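Local coordinates for protein glycerol dehydrogenase (Schizosaccharomyces pombe, PDB 1TA9) that catalyses the NAD(+)-dependent oxidation of glycerol to dihydroxyacetone, a step in glycerol assimilation, and probably uses zinc as its cofactor, at residues T177-S189 and A297-G309. Residues are numbered along the deposited sequence; the frame is centred on the assembly and turned at random.
With K (potassium ion), chain J.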
loop_
_atom_site.group_PDB
_atom_site.type_symbol
_atom_site.label_atom_id
_atom_site.label_comp_id
_atom_site.label_asym_id
_atom_site.label_seq_id
_atom_site.Cartn_x
_atom_site.Cartn_y
_atom_site.Cartn_z
ATOM N N THR B 177 -38.935 18.911 13.275
ATOM C CA THR B 177 -38.633 20.302 12.961
ATOM C C THR B 177 -37.178 20.663 13.268
ATOM O O THR B 177 -36.747 21.805 13.084
ATOM C CB THR B 177 -39.587 21.252 13.706
ATOM O OG1 THR B 177 -39.577 20.949 15.105
ATOM C CG2 THR B 177 -41.003 21.092 13.164
ATOM N N THR B 178 -36.432 19.670 13.739
ATOM C CA THR B 178 -35.009 19.810 14.023
ATOM C C THR B 178 -34.445 18.424 13.749
ATOM O O THR B 178 -35.189 17.446 13.711
ATOM C CB THR B 178 -34.716 20.166 15.495
ATOM O OG1 THR B 178 -35.274 19.162 16.348
ATOM C CG2 THR B 178 -35.302 21.529 15.850
ATOM N N ALA B 179 -33.140 18.333 13.541
ATOM C CA ALA B 179 -32.522 17.040 13.281
ATOM C C ALA B 179 -31.616 16.734 14.468
ATOM O O ALA B 179 -30.412 16.554 14.306
ATOM C CB ALA B 179 -31.710 17.108 11.988
ATOM N N SER B 180 -32.211 16.666 15.658
ATOM C CA SER B 180 -31.453 16.443 16.888
ATOM C C SER B 180 -31.375 15.027 17.454
ATOM O O SER B 180 -30.670 14.797 18.435
ATOM C CB SER B 180 -31.969 17.387 17.976
ATOM O OG SER B 180 -33.344 17.164 18.226
ATOM N N SER B 181 -32.095 14.086 16.852
ATOM C CA SER B 181 -32.075 12.694 17.301
ATOM C C SER B 181 -32.620 11.838 16.166
ATOM O O SER B 181 -33.141 12.367 15.184
ATOM C CB SER B 181 -32.948 12.505 18.547
ATOM O OG SER B 181 -34.314 12.334 18.193
ATOM N N ASP B 182 -32.503 10.521 16.293
ATOM C CA ASP B 182 -33.007 9.623 15.255
ATOM C C ASP B 182 -34.307 8.942 15.680
ATOM O O ASP B 182 -34.630 7.850 15.215
ATOM C CB ASP B 182 -31.956 8.558 14.900
ATOM C CG ASP B 182 -31.405 7.843 16.122
ATOM O OD1 ASP B 182 -32.130 7.755 17.133
ATOM O OD2 ASP B 182 -30.249 7.355 16.071
ATOM N N ALA B 183 -35.065 9.600 16.551
ATOM C CA ALA B 183 -36.321 9.033 17.035
ATOM C C ALA B 183 -37.444 9.038 15.996
ATOM O O ALA B 183 -38.330 8.184 16.027
ATOM C CB ALA B 183 -36.777 9.781 18.282
ATOM N N ALA B 184 -37.398 9.994 15.075
ATOM C CA ALA B 184 -38.434 10.141 14.057
ATOM C C ALA B 184 -38.922 8.863 13.367
ATOM O O ALA B 184 -40.115 8.570 13.357
ATOM C CB ALA B 184 -37.972 11.157 13.004
ATOM N N THR B 185 -38.004 8.095 12.800
ATOM C CA THR B 185 -38.377 6.888 12.065
ATOM C C THR B 185 -38.666 5.637 12.879
ATOM O O THR B 185 -39.181 4.663 12.332
ATOM C CB THR B 185 -37.272 6.483 11.078
ATOM O OG1 THR B 185 -36.160 5.962 11.819
ATOM C CG2 THR B 185 -36.814 7.682 10.254
ATOM N N SER B 186 -38.350 5.650 14.169
ATOM C CA SER B 186 -38.512 4.452 14.986
ATOM C C SER B 186 -39.899 4.064 15.476
ATOM O O SER B 186 -40.814 4.887 15.565
ATOM C CB SER B 186 -37.574 4.516 16.192
ATOM O OG SER B 186 -38.075 5.398 17.175
ATOM N N SER B 187 -40.019 2.784 15.808
ATOM C CA SER B 187 -41.252 2.199 16.314
ATOM C C SER B 187 -41.207 2.248 17.834
ATOM O O SER B 187 -42.050 1.655 18.506
ATOM C CB SER B 187 -41.356 0.739 15.877
ATOM O OG SER B 187 -41.142 0.603 14.487
ATOM N N LEU B 188 -40.212 2.946 18.369
ATOM C CA LEU B 188 -40.044 3.049 19.814
ATOM C C LEU B 188 -40.600 4.341 20.387
ATOM O O LEU B 188 -40.884 5.298 19.669
ATOM C CB LEU B 188 -38.564 2.976 20.202
ATOM C CG LEU B 188 -37.603 1.983 19.548
ATOM C CD1 LEU B 188 -36.316 1.964 20.361
ATOM C CD2 LEU B 188 -38.210 0.599 19.496
ATOM N N SER B 189 -40.730 4.349 21.707
ATOM C CA SER B 189 -41.203 5.508 22.446
ATOM C C SER B 189 -40.561 5.449 23.819
ATOM O O SER B 189 -40.844 4.547 24.609
ATOM C CB SER B 189 -42.726 5.493 22.573
ATOM O OG SER B 189 -43.327 5.938 21.371
ATOM N N ALA B 297 -28.477 11.559 7.315
ATOM C CA ALA B 297 -27.721 10.686 8.209
ATOM C C ALA B 297 -28.299 10.699 9.624
ATOM O O ALA B 297 -28.432 9.653 10.264
ATOM C CB ALA B 297 -26.255 11.114 8.243
ATOM N N ASN B 298 -28.646 11.887 10.104
ATOM C CA ASN B 298 -29.198 12.042 11.444
ATOM C C ASN B 298 -30.587 11.442 11.602
ATOM O O ASN B 298 -30.968 11.020 12.692
ATOM C CB ASN B 298 -29.290 13.529 11.812
ATOM C CG ASN B 298 -27.951 14.128 12.183
ATOM O OD1 ASN B 298 -26.908 13.492 12.039
ATOM N ND2 ASN B 298 -27.975 15.367 12.660
ATOM N N THR B 299 -31.347 11.420 10.515
ATOM C CA THR B 299 -32.721 10.936 10.565
ATOM C C THR B 299 -32.947 9.552 9.972
ATOM O O THR B 299 -33.245 8.604 10.698
ATOM C CB THR B 299 -33.655 11.939 9.861
ATOM O OG1 THR B 299 -33.238 13.275 10.182
ATOM C CG2 THR B 299 -35.092 11.754 10.334
ATOM N N LEU B 300 -32.811 9.432 8.657
ATOM C CA LEU B 300 -33.032 8.146 7.997
ATOM C C LEU B 300 -31.976 7.087 8.298
ATOM O O LEU B 300 -32.303 5.997 8.781
ATOM C CB LEU B 300 -33.129 8.337 6.480
ATOM C CG LEU B 300 -33.359 7.083 5.628
ATOM C CD1 LEU B 300 -34.720 6.471 5.941
ATOM C CD2 LEU B 300 -33.271 7.455 4.158
ATOM N N MET B 301 -30.713 7.397 8.022
ATOM C CA MET B 301 -29.643 6.427 8.245
ATOM C C MET B 301 -29.494 6.014 9.705
ATOM O O MET B 301 -29.484 4.823 10.032
ATOM C CB MET B 301 -28.316 6.976 7.723
ATOM C CG MET B 301 -28.295 7.230 6.224
ATOM S SD MET B 301 -26.703 7.893 5.726
ATOM C CE MET B 301 -27.180 9.448 4.903
ATOM N N SER B 302 -29.369 6.989 10.591
ATOM C CA SER B 302 -29.225 6.661 11.996
ATOM C C SER B 302 -30.460 5.902 12.490
ATOM O O SER B 302 -30.349 4.943 13.254
ATOM C CB SER B 302 -29.012 7.935 12.809
ATOM O OG SER B 302 -28.639 7.611 14.133
ATOM N N GLY B 303 -31.633 6.323 12.024
ATOM C CA GLY B 303 -32.872 5.676 12.420
ATOM C C GLY B 303 -32.961 4.218 12.010
ATOM O O GLY B 303 -33.152 3.346 12.854
ATOM N N LEU B 304 -32.825 3.942 10.718
ATOM C CA LEU B 304 -32.894 2.567 10.235
ATOM C C LEU B 304 -31.686 1.767 10.705
ATOM O O LEU B 304 -31.782 0.562 10.943
ATOM C CB LEU B 304 -32.942 2.534 8.707
ATOM C CG LEU B 304 -34.173 3.122 8.019
ATOM C CD1 LEU B 304 -33.970 3.062 6.505
ATOM C CD2 LEU B 304 -35.411 2.340 8.435
ATOM N N GLY B 305 -30.550 2.449 10.832
ATOM C CA GLY B 305 -29.322 1.804 11.266
ATOM C C GLY B 305 -29.362 1.294 12.692
ATOM O O GLY B 305 -28.805 0.240 12.992
ATOM N N PHE B 306 -30.019 2.029 13.583
ATOM C CA PHE B 306 -30.097 1.597 14.971
ATOM C C PHE B 306 -31.235 0.601 15.213
ATOM O O PHE B 306 -31.044 -0.406 15.890
ATOM C CB PHE B 306 -30.214 2.816 15.908
ATOM C CG PHE B 306 -31.615 3.119 16.374
ATOM C CD1 PHE B 306 -32.226 2.340 17.354
ATOM C CD2 PHE B 306 -32.315 4.199 15.845
ATOM C CE1 PHE B 306 -33.514 2.635 17.801
ATOM C CE2 PHE B 306 -33.604 4.500 16.288
ATOM C CZ PHE B 306 -34.203 3.715 17.268
ATOM N N GLU B 307 -32.407 0.857 14.644
ATOM C CA GLU B 307 -33.537 -0.040 14.868
ATOM C C GLU B 307 -33.345 -1.421 14.240
ATOM O O GLU B 307 -33.790 -2.432 14.797
ATOM C CB GLU B 307 -34.839 0.593 14.362
ATOM C CG GLU B 307 -36.086 -0.182 14.780
ATOM C CD GLU B 307 -37.388 0.551 14.486
ATOM O OE1 GLU B 307 -38.456 0.032 14.873
ATOM O OE2 GLU B 307 -37.356 1.638 13.871
ATOM N N ASN B 308 -32.682 -1.470 13.089
ATOM C CA ASN B 308 -32.442 -2.739 12.424
ATOM C C ASN B 308 -31.190 -3.406 12.945
ATOM O O ASN B 308 -30.919 -4.574 12.655
ATOM C CB ASN B 308 -32.389 -2.530 10.920
ATOM C CG ASN B 308 -33.767 -2.300 10.346
ATOM O OD1 ASN B 308 -34.608 -3.201 10.364
ATOM N ND2 ASN B 308 -34.019 -1.089 9.862
ATOM N N GLY B 309 -30.434 -2.640 13.723
ATOM C CA GLY B 309 -29.241 -3.155 14.360
ATOM C C GLY B 309 -29.662 -3.228 15.817
ATOM O O GLY B 309 -30.414 -4.123 16.209
HETATM K K K J . -28.286 6.471 17.645
HETATM O O HOH W 1 -32.756 13.936 13.000
HETATM O O HOH W 2 -35.043 8.829 12.690
HETATM O O HOH W 3 -35.945 3.538 12.905
HETATM O O HOH W 4 -27.545 4.080 18.266
#
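The phenyl ring of F306 lies obliquely across the carboxylate of D182, the two planes 26° apart, with CE2 3.7 Å from D182 OD1. At the ring's edge, in its plane, L188 CD1 comes within 3.9 Å of F306 CE1, while S186 CB sits 3.6 Å from F306 CZ. A flat, apolar ring suits this place, giving S186 CB and L188 CD1 a carbon surface while its CE2 lies beside the carboxylate. Cutting F306 back to an alanine would probably open a gap beside S186 CB and L188 CD1 and take the carbon edge from D182 OD1. D182 OD2 accepts from S302 OG through its anti lone pair at 2.5 Å, close range for a short serine hydroxyl, and also binds the potassium ion. D182 CG stands between the backbone N and carbonyl carbon (chi1 51°), which carries the carboxylate toward the helix; T236, which shares the potassium, is bonded to S302 OG as well. Here the segment 177-189, which follows a strand of the Rossmann-like NAD(+)-binding domain of this iron-containing alcohol dehydrogenase family, runs over helix 289-307 at the cleft, with the zinc ion, probably the catalytic one, close to D182. G303 lets the loop come close: T185 OG1 is 3.4 Å from its CA, where a CB would clash. Water 3 joins T185 OG1 to E307 OE2. The long, extended side chain of E307 reaches across to the loop so that OE1 takes a weak bond from S187 N, while N207 bonds to OE2. At the other end, the amide of N298 supplies an N-H for a loop carbonyl, ND2 donating to A179 O at 3.2 Å.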